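Local coordinates for mevalonate kinase (Methanocaldococcus jannaschii, PDB 1VIS), which phosphorylates (R)-mevalonate at the expense of ATP to give (R)-5-phosphomevalonate, a step of the mevalonate pathway to archaeal isoprenoid lipids, at residues V11-E16 with R24-A29; A210-K215 with K250-S255; K233-F238 with I285-E290; V263-R268 with K294-E299. All coordinates share one frame; numbering follows the deposited sequence.

Interaction 1 of 4, residues V11-E16 with R24-A29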
loop_
_atom_site.group_PDB
_atom_site.type_symbol
_atom_site.label_atom_id
_atom_site.label_comp_id
_atom_site.label_asym_id
_atom_site.label_seq_id
_atom_site.Cartn_x
_atom_site.Cartn_y
_atom_site.Cartn_z
ATOM N N VAL A 11 1.670 -3.825 -1.662
ATOM C CA VAL A 11 0.884 -5.030 -1.398
ATOM C C VAL A 11 1.656 -6.051 -0.566
ATOM O O VAL A 11 2.859 -6.251 -0.768
ATOM C CB VAL A 11 0.462 -5.745 -2.705
ATOM C CG1 VAL A 11 -0.581 -6.826 -2.395
ATOM C CG2 VAL A 11 -0.098 -4.747 -3.693
ATOM N N ILE A 12 0.964 -6.702 0.372
ATOM C CA ILE A 12 1.608 -7.727 1.192
ATOM C C ILE A 12 1.454 -9.060 0.470
ATOM O O ILE A 12 0.346 -9.471 0.129
ATOM C CB ILE A 12 0.980 -7.817 2.604
ATOM C CG1 ILE A 12 1.399 -6.590 3.415
ATOM C CG2 ILE A 12 1.441 -9.103 3.315
ATOM C CD1 ILE A 12 0.351 -6.100 4.374
ATOM N N LEU A 13 2.584 -9.710 0.212
ATOM C CA LEU A 13 2.608 -10.990 -0.473
ATOM C C LEU A 13 2.342 -12.129 0.504
ATOM O O LEU A 13 1.689 -13.101 0.147
ATOM C CB LEU A 13 3.967 -11.187 -1.150
ATOM C CG LEU A 13 4.313 -10.207 -2.280
ATOM C CD1 LEU A 13 5.783 -10.343 -2.656
ATOM C CD2 LEU A 13 3.431 -10.490 -3.484
ATOM N N PHE A 14 2.851 -11.997 1.728
ATOM C CA PHE A 14 2.692 -13.000 2.777
ATOM C C PHE A 14 2.928 -12.329 4.121
ATOM O O PHE A 14 3.737 -11.399 4.217
ATOM C CB PHE A 14 3.749 -14.103 2.673
ATOM C CG PHE A 14 3.802 -14.792 1.348
ATOM C CD1 PHE A 14 2.805 -15.685 0.969
ATOM C CD2 PHE A 14 4.865 -14.555 0.477
ATOM C CE1 PHE A 14 2.864 -16.330 -0.261
ATOM C CE2 PHE A 14 4.932 -15.195 -0.756
ATOM C CZ PHE A 14 3.934 -16.083 -1.126
ATOM N N GLY A 15 2.248 -12.820 5.158
ATOM C CA GLY A 15 2.444 -12.269 6.484
ATOM C C GLY A 15 1.370 -11.359 7.047
ATOM O O GLY A 15 1.460 -10.956 8.204
ATOM N N GLU A 16 0.363 -11.041 6.242
ATOM C CA GLU A 16 -0.738 -10.177 6.655
ATOM C C GLU A 16 -0.923 -9.848 8.143
ATOM O O GLU A 16 -0.717 -8.706 8.566
ATOM C CB GLU A 16 -2.055 -10.739 6.131
ATOM C CG GLU A 16 -2.457 -10.220 4.772
ATOM C CD GLU A 16 -1.664 -10.831 3.646
ATOM O OE1 GLU A 16 -1.780 -10.324 2.513
ATOM O OE2 GLU A 16 -0.938 -11.816 3.892
ATOM N N ARG A 24 7.270 -12.329 10.173
ATOM C CA ARG A 24 7.680 -11.580 8.990
ATOM C C ARG A 24 6.565 -11.240 8.012
ATOM O O ARG A 24 5.583 -11.964 7.891
ATOM C CB ARG A 24 8.762 -12.364 8.232
ATOM C CG ARG A 24 10.073 -12.568 8.993
ATOM C CD ARG A 24 11.044 -13.473 8.217
ATOM N NE ARG A 24 10.448 -14.774 7.904
ATOM C CZ ARG A 24 11.034 -15.724 7.177
ATOM N NH1 ARG A 24 10.399 -16.869 6.956
ATOM N NH2 ARG A 24 12.247 -15.536 6.663
ATOM N N ALA A 25 6.732 -10.120 7.318
ATOM C CA ALA A 25 5.788 -9.693 6.290
ATOM C C ALA A 25 6.635 -9.483 5.051
ATOM O O ALA A 25 7.736 -8.938 5.123
ATOM C CB ALA A 25 5.112 -8.376 6.657
ATOM N N ILE A 26 6.124 -9.938 3.921
ATOM C CA ILE A 26 6.806 -9.773 2.652
ATOM C C ILE A 26 5.968 -8.772 1.894
ATOM O O ILE A 26 4.904 -9.115 1.395
ATOM C CB ILE A 26 6.857 -11.100 1.876
ATOM C CG1 ILE A 26 7.887 -12.026 2.528
ATOM C CG2 ILE A 26 7.172 -10.843 0.406
ATOM C CD1 ILE A 26 7.899 -13.408 1.930
ATOM N N SER A 27 6.447 -7.533 1.824
ATOM C CA SER A 27 5.731 -6.459 1.140
ATOM C C SER A 27 6.341 -6.058 -0.210
ATOM O O SER A 27 7.557 -5.964 -0.370
ATOM C CB SER A 27 5.682 -5.250 2.048
ATOM O OG SER A 27 6.995 -4.975 2.473
ATOM N N MET A 28 5.488 -5.781 -1.179
ATOM C CA MET A 28 5.998 -5.429 -2.486
ATOM C C MET A 28 5.384 -4.181 -3.094
ATOM O O MET A 28 4.164 -4.001 -3.058
ATOM C CB MET A 28 5.799 -6.614 -3.420
ATOM C CG MET A 28 6.297 -6.400 -4.813
ATOM S SD MET A 28 5.822 -7.827 -5.743
ATOM C CE MET A 28 4.177 -7.387 -6.266
ATOM N N ALA A 29 6.246 -3.330 -3.658
ATOM C CA ALA A 29 5.817 -2.085 -4.301
ATOM C C ALA A 29 5.220 -2.422 -5.665
ATOM O O ALA A 29 5.797 -3.197 -6.422
ATOM C CB ALA A 29 7.001 -1.134 -4.460
#
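Residues 11-16 and 24-29 run antiparallel as part of the hairpin of strands 3-14 and 24-40, with Val11 and Met28 a hydrogen-bonded pair and Ile12 and Ser27 a non-hydrogen-bonded one. Val11 N gives to Met28 O, and Met28 N answers to Val11 O at 2.7 Å. Then the register slips by a residue: Leu13 and Phe14 both face Ile26, a classic beta bulge. Ile26 O takes the hydrogen of Leu13 N (2.7 Å), while Ile26 N gives to Phe14 O (2.8 Å). Beyond the bulge, Gly15 suits its place because a CB there would run into Arg24 O and Ala25 CA.

Branched Ile26 serves both bulge residues. Its CG2 meets Leu13 CD1 at 3.4 Å, the two side chains crossing at about a right angle, and its CD1 comes to the edge of the Phe14 ring, 3.6 Å from CD2. Leu13 CG lies anti to its own carbonyl carbon (chi1 -65°), which carries CD1 across to the partner strand and on to Met28 CB (3.8 Å). With an alanine at Leu13, Ile26 CG2 and Met28 CB would probably lose their apolar neighbour, opening a gap beside the bulge.

Val11 touches Leu111 of the predicted ATP-binding loop, and the side chain of Ile12 lies about 6 Å from that of Asp157, the inferred proton acceptor. Strand 166-170 pairs with 24-40, Ser27 OG bonds to Thr160 of helix 156-163, Phe14 packs against helices 235-249 and 215-230, and Ile26 against Ile226 of the latter.

Interaction 2 of 4, residues A210-K215 with K250-S255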
loop_
_atom_site.group_PDB
_atom_site.type_symbol
_atom_site.label_atom_id
_atom_site.label_comp_id
_atom_site.label_asym_id
_atom_site.label_seq_id
_atom_site.Cartn_x
_atom_site.Cartn_y
_atom_site.Cartn_z
ATOM N N ALA A 210 -6.804 -11.697 17.067
ATOM C CA ALA A 210 -6.246 -11.822 18.406
ATOM C C ALA A 210 -7.109 -12.791 19.210
ATOM O O ALA A 210 -6.606 -13.589 20.004
ATOM C CB ALA A 210 -6.225 -10.455 19.078
ATOM N N LYS A 211 -8.417 -12.717 18.982
ATOM C CA LYS A 211 -9.369 -13.570 19.673
ATOM C C LYS A 211 -9.474 -14.956 19.026
ATOM O O LYS A 211 -10.569 -15.473 18.819
ATOM C CB LYS A 211 -10.740 -12.881 19.708
ATOM C CG LYS A 211 -11.780 -13.603 20.558
ATOM C CD LYS A 211 -11.218 -13.995 21.929
ATOM C CE LYS A 211 -12.201 -14.850 22.722
ATOM N NZ LYS A 211 -13.426 -14.086 23.083
ATOM N N ILE A 212 -8.327 -15.545 18.700
ATOM C CA ILE A 212 -8.276 -16.881 18.098
ATOM C C ILE A 212 -7.212 -17.696 18.810
ATOM O O ILE A 212 -6.106 -17.211 19.049
ATOM C CB ILE A 212 -7.930 -16.835 16.584
ATOM C CG1 ILE A 212 -9.153 -16.383 15.789
ATOM C CG2 ILE A 212 -7.457 -18.208 16.105
ATOM C CD1 ILE A 212 -9.068 -16.678 14.320
ATOM N N GLU A 213 -7.547 -18.936 19.151
ATOM C CA GLU A 213 -6.612 -19.805 19.856
ATOM C C GLU A 213 -5.520 -20.333 18.946
ATOM O O GLU A 213 -4.322 -20.134 19.193
ATOM C CB GLU A 213 -7.360 -20.982 20.476
ATOM C CG GLU A 213 -8.060 -20.653 21.778
ATOM C CD GLU A 213 -8.913 -21.803 22.276
ATOM O OE1 GLU A 213 -9.998 -22.029 21.697
ATOM O OE2 GLU A 213 -8.496 -22.485 23.237
ATOM N N ASN A 214 -5.953 -21.008 17.892
ATOM C CA ASN A 214 -5.052 -21.599 16.921
ATOM C C ASN A 214 -4.156 -20.567 16.228
ATOM O O ASN A 214 -3.235 -20.935 15.494
ATOM C CB ASN A 214 -5.874 -22.342 15.868
ATOM C CG ASN A 214 -5.168 -23.569 15.339
ATOM O OD1 ASN A 214 -5.625 -24.195 14.383
ATOM N ND2 ASN A 214 -4.052 -23.929 15.967
ATOM N N LYS A 215 -4.412 -19.284 16.475
ATOM C CA LYS A 215 -3.648 -18.203 15.845
ATOM C C LYS A 215 -2.132 -18.414 15.702
ATOM O O LYS A 215 -1.606 -18.396 14.591
ATOM C CB LYS A 215 -3.898 -16.868 16.565
ATOM C CG LYS A 215 -3.155 -16.711 17.871
ATOM C CD LYS A 215 -2.871 -15.256 18.163
ATOM C CE LYS A 215 -4.059 -14.542 18.790
ATOM N NZ LYS A 215 -4.251 -14.890 20.236
ATOM N N LYS A 250 -7.638 -17.836 5.995
ATOM C CA LYS A 250 -9.011 -18.309 6.083
ATOM C C LYS A 250 -9.264 -18.906 7.469
ATOM O O LYS A 250 -10.385 -18.851 7.968
ATOM C CB LYS A 250 -9.292 -19.368 5.011
ATOM C CG LYS A 250 -9.222 -18.860 3.580
ATOM C CD LYS A 250 -10.550 -19.031 2.866
ATOM C CE LYS A 250 -11.029 -20.486 2.867
ATOM N NZ LYS A 250 -10.194 -21.420 2.048
ATOM N N LYS A 251 -8.222 -19.465 8.085
ATOM C CA LYS A 251 -8.341 -20.071 9.412
ATOM C C LYS A 251 -8.425 -19.002 10.500
ATOM O O LYS A 251 -8.616 -19.310 11.676
ATOM C CB LYS A 251 -7.145 -20.989 9.701
ATOM C CG LYS A 251 -6.922 -22.130 8.705
ATOM C CD LYS A 251 -7.685 -23.392 9.056
ATOM C CE LYS A 251 -7.198 -24.568 8.205
ATOM N NZ LYS A 251 -7.892 -25.854 8.521
ATOM N N LEU A 252 -8.269 -17.745 10.109
ATOM C CA LEU A 252 -8.349 -16.645 11.061
ATOM C C LEU A 252 -9.680 -15.973 10.801
ATOM O O LEU A 252 -9.942 -14.870 11.284
ATOM C CB LEU A 252 -7.215 -15.655 10.821
ATOM C CG LEU A 252 -5.826 -16.295 10.758
ATOM C CD1 LEU A 252 -4.803 -15.246 10.344
ATOM C CD2 LEU A 252 -5.471 -16.894 12.110
ATOM N N ASN A 253 -10.504 -16.678 10.027
ATOM C CA ASN A 253 -11.837 -16.253 9.601
ATOM C C ASN A 253 -11.996 -14.753 9.401
ATOM O O ASN A 253 -12.954 -14.134 9.873
ATOM C CB ASN A 253 -12.916 -16.780 10.553
ATOM C CG ASN A 253 -12.875 -16.117 11.893
ATOM O OD1 ASN A 253 -13.808 -15.417 12.273
ATOM N ND2 ASN A 253 -11.790 -16.332 12.631
ATOM N N ILE A 254 -11.029 -14.178 8.699
ATOM C CA ILE A 254 -11.055 -12.772 8.361
ATOM C C ILE A 254 -11.237 -12.750 6.856
ATOM O O ILE A 254 -11.082 -11.717 6.214
ATOM C CB ILE A 254 -9.748 -12.065 8.698
ATOM C CG1 ILE A 254 -8.565 -12.944 8.270
ATOM C CG2 ILE A 254 -9.733 -11.699 10.171
ATOM C CD1 ILE A 254 -7.415 -12.170 7.659
ATOM N N SER A 255 -11.539 -13.913 6.290
ATOM C CA SER A 255 -11.771 -13.991 4.859
ATOM C C SER A 255 -13.281 -13.941 4.667
ATOM O O SER A 255 -14.049 -14.027 5.633
ATOM C CB SER A 255 -11.205 -15.286 4.264
ATOM O OG SER A 255 -11.348 -15.303 2.848
#
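Ile212 reaches from the turn between helices 202-210 and 215-230 to Leu252 and Asn253, in the loop that joins helix 235-249 to helix 257-269. This is loop-to-loop packing at the surface, away from the catalytic site. Lys211 is the centre of an inverse gamma turn just after helix 202-210, and Ile212 follows it.

The Ile212 CA-CB bond points toward the other loop. From CB the longer branch leaves with CG1 anti to the carbonyl carbon (chi1 -76°), and CG1 passes 4.1 Å from Asn253 ND2. The tip, CD1, does most of the touching: it lies 3.3 Å from Leu252 CA, 4.1 Å from Leu252 CB and 3.8 Å from Lys251 O. CD1 also lies 3.2 Å from Asn253 ND2, a van der Waals contact with the amide, whose side chain slides past that of Ile212 in the opposite direction. Isoleucine suits the place because its longer branch carries CD1 across to the backbone at Lys251 and Leu252. Leu252 itself is buried and leans on Ile218 of helix 215-230.

Lys215 fastens its own turn: its NZ curls back to give a hydrogen bond of 2.7 Å to Ala210 O and a weak one to Ile212 O.

Interaction 3 of 4, residues K233-F238 with I285-E290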
loop_
_atom_site.group_PDB
_atom_site.type_symbol
_atom_site.label_atom_id
_atom_site.label_comp_id
_atom_site.label_asym_id
_atom_site.label_seq_id
_atom_site.Cartn_x
_atom_site.Cartn_y
_atom_site.Cartn_z
ATOM N N LYS A 233 11.495 -20.854 -7.154
ATOM C CA LYS A 233 11.955 -20.535 -8.506
ATOM C C LYS A 233 10.904 -20.391 -9.609
ATOM O O LYS A 233 11.079 -19.575 -10.518
ATOM C CB LYS A 233 12.986 -21.575 -8.941
ATOM C CG LYS A 233 12.642 -22.986 -8.491
ATOM C CD LYS A 233 13.851 -23.684 -7.870
ATOM C CE LYS A 233 14.398 -22.926 -6.655
ATOM N NZ LYS A 233 15.034 -21.612 -7.000
ATOM N N ASN A 234 9.830 -21.174 -9.551
ATOM C CA ASN A 234 8.808 -21.082 -10.590
ATOM C C ASN A 234 7.451 -20.553 -10.118
ATOM O O ASN A 234 7.059 -20.736 -8.963
ATOM C CB ASN A 234 8.634 -22.442 -11.283
ATOM C CG ASN A 234 8.085 -23.506 -10.358
ATOM O OD1 ASN A 234 6.968 -23.392 -9.861
ATOM N ND2 ASN A 234 8.865 -24.553 -10.129
ATOM N N LYS A 235 6.742 -19.893 -11.031
ATOM C CA LYS A 235 5.430 -19.320 -10.741
ATOM C C LYS A 235 4.392 -20.379 -10.377
ATOM O O LYS A 235 3.381 -20.076 -9.750
ATOM C CB LYS A 235 4.903 -18.541 -11.949
ATOM C CG LYS A 235 5.800 -17.447 -12.508
ATOM C CD LYS A 235 5.074 -16.779 -13.673
ATOM C CE LYS A 235 5.924 -15.760 -14.407
ATOM N NZ LYS A 235 5.170 -15.165 -15.557
ATOM N N GLU A 236 4.627 -21.614 -10.801
ATOM C CA GLU A 236 3.714 -22.716 -10.514
ATOM C C GLU A 236 3.758 -23.055 -9.024
ATOM O O GLU A 236 2.718 -23.237 -8.382
ATOM C CB GLU A 236 4.111 -23.933 -11.351
ATOM C CG GLU A 236 3.347 -25.199 -11.041
ATOM C CD GLU A 236 3.857 -26.382 -11.850
ATOM O OE1 GLU A 236 5.098 -26.552 -11.942
ATOM O OE2 GLU A 236 3.022 -27.145 -12.384
ATOM N N ASP A 237 4.976 -23.127 -8.489
ATOM C CA ASP A 237 5.210 -23.429 -7.079
ATOM C C ASP A 237 4.812 -22.239 -6.213
ATOM O O ASP A 237 4.191 -22.400 -5.155
ATOM C CB ASP A 237 6.695 -23.733 -6.843
ATOM C CG ASP A 237 7.006 -25.225 -6.834
ATOM O OD1 ASP A 237 6.749 -25.906 -7.849
ATOM O OD2 ASP A 237 7.521 -25.716 -5.805
ATOM N N PHE A 238 5.186 -21.049 -6.680
ATOM C CA PHE A 238 4.912 -19.797 -5.983
ATOM C C PHE A 238 3.420 -19.559 -5.866
ATOM O O PHE A 238 2.926 -19.189 -4.797
ATOM C CB PHE A 238 5.577 -18.634 -6.733
ATOM C CG PHE A 238 5.473 -17.298 -6.027
ATOM C CD1 PHE A 238 4.507 -16.367 -6.407
ATOM C CD2 PHE A 238 6.360 -16.965 -5.001
ATOM C CE1 PHE A 238 4.428 -15.118 -5.778
ATOM C CE2 PHE A 238 6.292 -15.722 -4.366
ATOM C CZ PHE A 238 5.324 -14.793 -4.753
ATOM N N ILE A 285 -4.943 -10.822 -4.441
ATOM C CA ILE A 285 -3.882 -10.648 -5.421
ATOM C C ILE A 285 -3.651 -11.967 -6.151
ATOM O O ILE A 285 -3.493 -13.021 -5.532
ATOM C CB ILE A 285 -2.579 -10.165 -4.778
ATOM C CG1 ILE A 285 -1.493 -10.091 -5.851
ATOM C CG2 ILE A 285 -2.204 -11.066 -3.604
ATOM C CD1 ILE A 285 -0.202 -9.488 -5.395
ATOM N N ILE A 286 -3.632 -11.907 -7.478
ATOM C CA ILE A 286 -3.483 -13.114 -8.275
ATOM C C ILE A 286 -2.244 -13.161 -9.152
ATOM O O ILE A 286 -1.989 -12.237 -9.920
ATOM C CB ILE A 286 -4.721 -13.289 -9.170
ATOM C CG1 ILE A 286 -5.980 -13.266 -8.292
ATOM C CG2 ILE A 286 -4.601 -14.575 -9.984
ATOM C CD1 ILE A 286 -7.282 -13.201 -9.053
ATOM N N LEU A 287 -1.462 -14.230 -9.037
ATOM C CA LEU A 287 -0.296 -14.340 -9.895
ATOM C C LEU A 287 -0.813 -14.811 -11.244
ATOM O O LEU A 287 -1.388 -15.899 -11.366
ATOM C CB LEU A 287 0.731 -15.331 -9.354
ATOM C CG LEU A 287 1.806 -15.699 -10.392
ATOM C CD1 LEU A 287 2.468 -14.469 -10.980
ATOM C CD2 LEU A 287 2.826 -16.595 -9.739
ATOM N N VAL A 288 -0.617 -13.966 -12.249
ATOM C CA VAL A 288 -1.064 -14.235 -13.605
ATOM C C VAL A 288 -0.279 -15.337 -14.290
ATOM O O VAL A 288 0.943 -15.421 -14.159
ATOM C CB VAL A 288 -0.982 -12.937 -14.475
ATOM C CG1 VAL A 288 -0.969 -13.275 -15.959
ATOM C CG2 VAL A 288 -2.160 -12.024 -14.153
ATOM N N ASN A 289 -1.010 -16.186 -15.007
ATOM C CA ASN A 289 -0.423 -17.269 -15.788
ATOM C C ASN A 289 -0.653 -16.848 -17.230
ATOM O O ASN A 289 -1.750 -17.021 -17.763
ATOM C CB ASN A 289 -1.137 -18.593 -15.514
ATOM C CG ASN A 289 -0.700 -19.694 -16.462
ATOM O OD1 ASN A 289 -1.526 -20.425 -17.005
ATOM N ND2 ASN A 289 0.606 -19.815 -16.668
ATOM N N GLU A 290 0.381 -16.277 -17.845
ATOM C CA GLU A 290 0.296 -15.784 -19.218
ATOM C C GLU A 290 -0.368 -16.780 -20.164
ATOM O O GLU A 290 -0.993 -16.393 -21.155
ATOM C CB GLU A 290 1.694 -15.419 -19.731
ATOM C CG GLU A 290 2.510 -14.569 -18.752
ATOM C CD GLU A 290 3.649 -13.804 -19.419
ATOM O OE1 GLU A 290 4.373 -14.392 -20.252
ATOM O OE2 GLU A 290 3.825 -12.609 -19.097
#
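Leu287, near the end of strand 282-287, meets the first turn of helix 235-249 by apolar contact, and one methyl does the work. Its CD2 lies 3.6 Å from Lys235 CB and comes to the edge of the Phe238 ring, 3.7 Å from CD1 and near the ring plane. Leu287 CG stands anti to the backbone N (chi1 167°), which helps direct CD2 at the helix, and the side chain crosses those of Lys235 and Phe238 at about right angles. Leucine thus offers a compact methyl to two residues three apart on the helix, while the Phe238 ring also meets that of Phe184 in helix 179-186, the planes inclined at about 55°.

The same methyl rests against a backbone carbonyl, with Leu287 CD2 3.5 Å from Lys235 O.

The charged contact is looser. Lys235 is extended beyond CG and carries NZ toward Glu290, stopping 4.6 Å from OE2, too far for a salt bridge. NZ also makes a weak hydrogen bond to Asn187 O.

Asn234 is the N-cap: its OD1 accepts from Asp237 N. Asparagine suits the place because its short amide can bend back to a backbone N-H of the first turn. The first helical backbone bond runs from Phe238 N to Asn234 O (3.0 Å).

Apolar packing therefore carries the joint between helix and sheet, with the opposite charges of Lys235 and Glu290 probably adding only a weak, long-range attraction at the partly exposed margin.

Interaction 4 of 4, residues V263-R268 with K294-E299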
loop_
_atom_site.group_PDB
_atom_site.type_symbol
_atom_site.label_atom_id
_atom_site.label_comp_id
_atom_site.label_asym_id
_atom_site.label_seq_id
_atom_site.Cartn_x
_atom_site.Cartn_y
_atom_site.Cartn_z
ATOM N N VAL A 263 -10.415 -16.060 -5.115
ATOM C CA VAL A 263 -9.201 -16.840 -4.943
ATOM C C VAL A 263 -9.296 -18.128 -5.746
ATOM O O VAL A 263 -8.303 -18.589 -6.304
ATOM C CB VAL A 263 -8.957 -17.164 -3.453
ATOM C CG1 VAL A 263 -7.771 -18.104 -3.303
ATOM C CG2 VAL A 263 -8.676 -15.887 -2.696
ATOM N N ASP A 264 -10.495 -18.701 -5.807
ATOM C CA ASP A 264 -10.716 -19.933 -6.564
ATOM C C ASP A 264 -10.345 -19.726 -8.016
ATOM O O ASP A 264 -9.538 -20.471 -8.576
ATOM C CB ASP A 264 -12.177 -20.366 -6.493
ATOM C CG ASP A 264 -12.517 -21.021 -5.183
ATOM O OD1 ASP A 264 -11.634 -21.705 -4.621
ATOM O OD2 ASP A 264 -13.670 -20.868 -4.725
ATOM N N ILE A 265 -10.962 -18.716 -8.617
ATOM C CA ILE A 265 -10.708 -18.380 -10.006
ATOM C C ILE A 265 -9.201 -18.213 -10.177
ATOM O O ILE A 265 -8.629 -18.580 -11.204
ATOM C CB ILE A 265 -11.415 -17.060 -10.391
ATOM C CG1 ILE A 265 -12.916 -17.178 -10.134
ATOM C CG2 ILE A 265 -11.145 -16.723 -11.844
ATOM C CD1 ILE A 265 -13.687 -15.932 -10.507
ATOM N N GLY A 266 -8.560 -17.667 -9.150
ATOM C CA GLY A 266 -7.127 -17.463 -9.205
ATOM C C GLY A 266 -6.285 -18.729 -9.235
ATOM O O GLY A 266 -5.271 -18.771 -9.930
ATOM N N ASN A 267 -6.685 -19.752 -8.482
ATOM C CA ASN A 267 -5.933 -21.011 -8.436
ATOM C C ASN A 267 -6.108 -21.813 -9.711
ATOM O O ASN A 267 -5.172 -22.456 -10.194
ATOM C CB ASN A 267 -6.394 -21.875 -7.259
ATOM C CG ASN A 267 -6.392 -21.125 -5.952
ATOM O OD1 ASN A 267 -5.383 -20.537 -5.560
ATOM N ND2 ASN A 267 -7.529 -21.141 -5.265
ATOM N N ARG A 268 -7.322 -21.765 -10.239
ATOM C CA ARG A 268 -7.684 -22.486 -11.447
ATOM C C ARG A 268 -7.169 -21.828 -12.738
ATOM O O ARG A 268 -6.416 -22.444 -13.490
ATOM C CB ARG A 268 -9.213 -22.638 -11.495
ATOM C CG ARG A 268 -9.722 -23.851 -12.265
ATOM C CD ARG A 268 -9.349 -23.765 -13.725
ATOM N NE ARG A 268 -10.176 -24.622 -14.567
ATOM C CZ ARG A 268 -10.110 -24.629 -15.893
ATOM N NH1 ARG A 268 -10.894 -25.432 -16.596
ATOM N NH2 ARG A 268 -9.253 -23.831 -16.518
ATOM N N LYS A 294 -5.897 -14.993 -20.703
ATOM C CA LYS A 294 -7.151 -14.577 -21.328
ATOM C C LYS A 294 -8.327 -15.198 -20.582
ATOM O O LYS A 294 -9.358 -14.555 -20.380
ATOM C CB LYS A 294 -7.186 -14.994 -22.800
ATOM C CG LYS A 294 -6.180 -14.257 -23.676
ATOM C CD LYS A 294 -6.498 -14.429 -25.159
ATOM C CE LYS A 294 -7.861 -13.837 -25.510
ATOM N NZ LYS A 294 -8.235 -14.072 -26.933
ATOM N N GLU A 295 -8.153 -16.452 -20.176
ATOM C CA GLU A 295 -9.170 -17.182 -19.421
ATOM C C GLU A 295 -9.431 -16.468 -18.100
ATOM O O GLU A 295 -10.568 -16.099 -17.776
ATOM C CB GLU A 295 -8.685 -18.597 -19.104
ATOM C CG GLU A 295 -8.848 -19.618 -20.208
ATOM C CD GLU A 295 -9.393 -20.930 -19.665
ATOM O OE1 GLU A 295 -10.571 -20.946 -19.237
ATOM O OE2 GLU A 295 -8.647 -21.935 -19.651
ATOM N N LEU A 296 -8.352 -16.310 -17.339
ATOM C CA LEU A 296 -8.377 -15.646 -16.048
ATOM C C LEU A 296 -9.297 -14.433 -16.079
ATOM O O LEU A 296 -10.187 -14.288 -15.236
ATOM C CB LEU A 296 -6.966 -15.192 -15.683
ATOM C CG LEU A 296 -6.297 -15.764 -14.430
ATOM C CD1 LEU A 296 -4.927 -15.096 -14.249
ATOM C CD2 LEU A 296 -7.186 -15.535 -13.202
ATOM N N LEU A 297 -9.071 -13.567 -17.063
ATOM C CA LEU A 297 -9.857 -12.353 -17.211
ATOM C C LEU A 297 -11.344 -12.603 -17.354
ATOM O O LEU A 297 -12.132 -12.103 -16.552
ATOM C CB LEU A 297 -9.366 -11.536 -18.409
ATOM C CG LEU A 297 -8.202 -10.562 -18.176
ATOM C CD1 LEU A 297 -7.907 -9.793 -19.455
ATOM C CD2 LEU A 297 -8.560 -9.593 -17.062
ATOM N N LYS A 298 -11.726 -13.371 -18.371
ATOM C CA LYS A 298 -13.134 -13.659 -18.620
ATOM C C LYS A 298 -13.846 -14.102 -17.345
ATOM O O LYS A 298 -14.908 -13.581 -16.998
ATOM C CB LYS A 298 -13.288 -14.750 -19.691
ATOM C CG LYS A 298 -14.717 -14.875 -20.235
ATOM C CD LYS A 298 -15.093 -16.299 -20.676
ATOM C CE LYS A 298 -14.270 -16.815 -21.856
ATOM N NZ LYS A 298 -12.872 -17.156 -21.480
ATOM N N GLU A 299 -13.258 -15.060 -16.640
ATOM C CA GLU A 299 -13.873 -15.557 -15.418
ATOM C C GLU A 299 -13.957 -14.493 -14.345
ATOM O O GLU A 299 -14.978 -14.352 -13.666
ATOM C CB GLU A 299 -13.104 -16.766 -14.890
ATOM C CG GLU A 299 -13.294 -18.010 -15.735
ATOM C CD GLU A 299 -14.760 -18.366 -15.927
ATOM O OE1 GLU A 299 -15.253 -18.256 -17.076
ATOM O OE2 GLU A 299 -15.414 -18.746 -14.929
#
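Arg268 and Glu295 bring the flat groups together at an edge: Glu295 OE2 approaches the rim of the guanidinium, near its plane, 3.7 Å from NH2. This is a long salt bridge, and OE1 lies farther still, 4.2 Å from the same NH2. The guanidinium and carboxylate planes stand 85° apart, so the groups do not face each other squarely with two parallel bonds. Arg268 bends at chi2 (-64°), bringing its end nearer the neighbouring helix; a long, flexible side chain suits this exposed position.

Helices 257-269 and 293-301 are nearly antiparallel, 163° apart with their axes 9.8 Å from each other in these segments. Gly266 and Leu296 both touch Ile286 of strand 282-287, setting the pair on a four-stranded antiparallel sheet of order 2-3-1-4, consistent with the ferredoxin-like C-terminal domain of GHMP kinases.

Elsewhere the contact turns apolar. Ile265 points toward the partner helix and sets its CG2 against the aliphatic CB of Glu299, 3.6 Å away, while its CD1 comes to Glu299 O (3.8 Å). Glutamate suits this partly exposed place, its CB packing on Ile265 while its end is polar. Leu296 sends CD2 to 3.9 Å from Ile265 O, and it also touches Phe269 at the end of helix 257-269.

Overall arrangement
Interactions 3 and 4 adjoin, with centres 12 Å apart: Ile286 CG2 lies 3.9 Å from Gly266 CA, and Leu296 CD1 is 4.0 Å from Val288 CA, so strand 282-287 has helix 235-249 at one contact and the helix pair at the other. Interaction 1 reaches interaction 3 from the N-terminal hairpin, where Phe14 CE2 meets Phe238 CE2 at 3.9 Å and Val11 CG1 meets Ile285 CD1 at 4.0 Å. Interaction 2 touches none of the others, its nearest atoms staying about 6 Å from interactions 1 and 4. Of the four, only interaction 1 adjoins the predicted ATP loop and the inferred catalytic Asp157; the rest lie away from them.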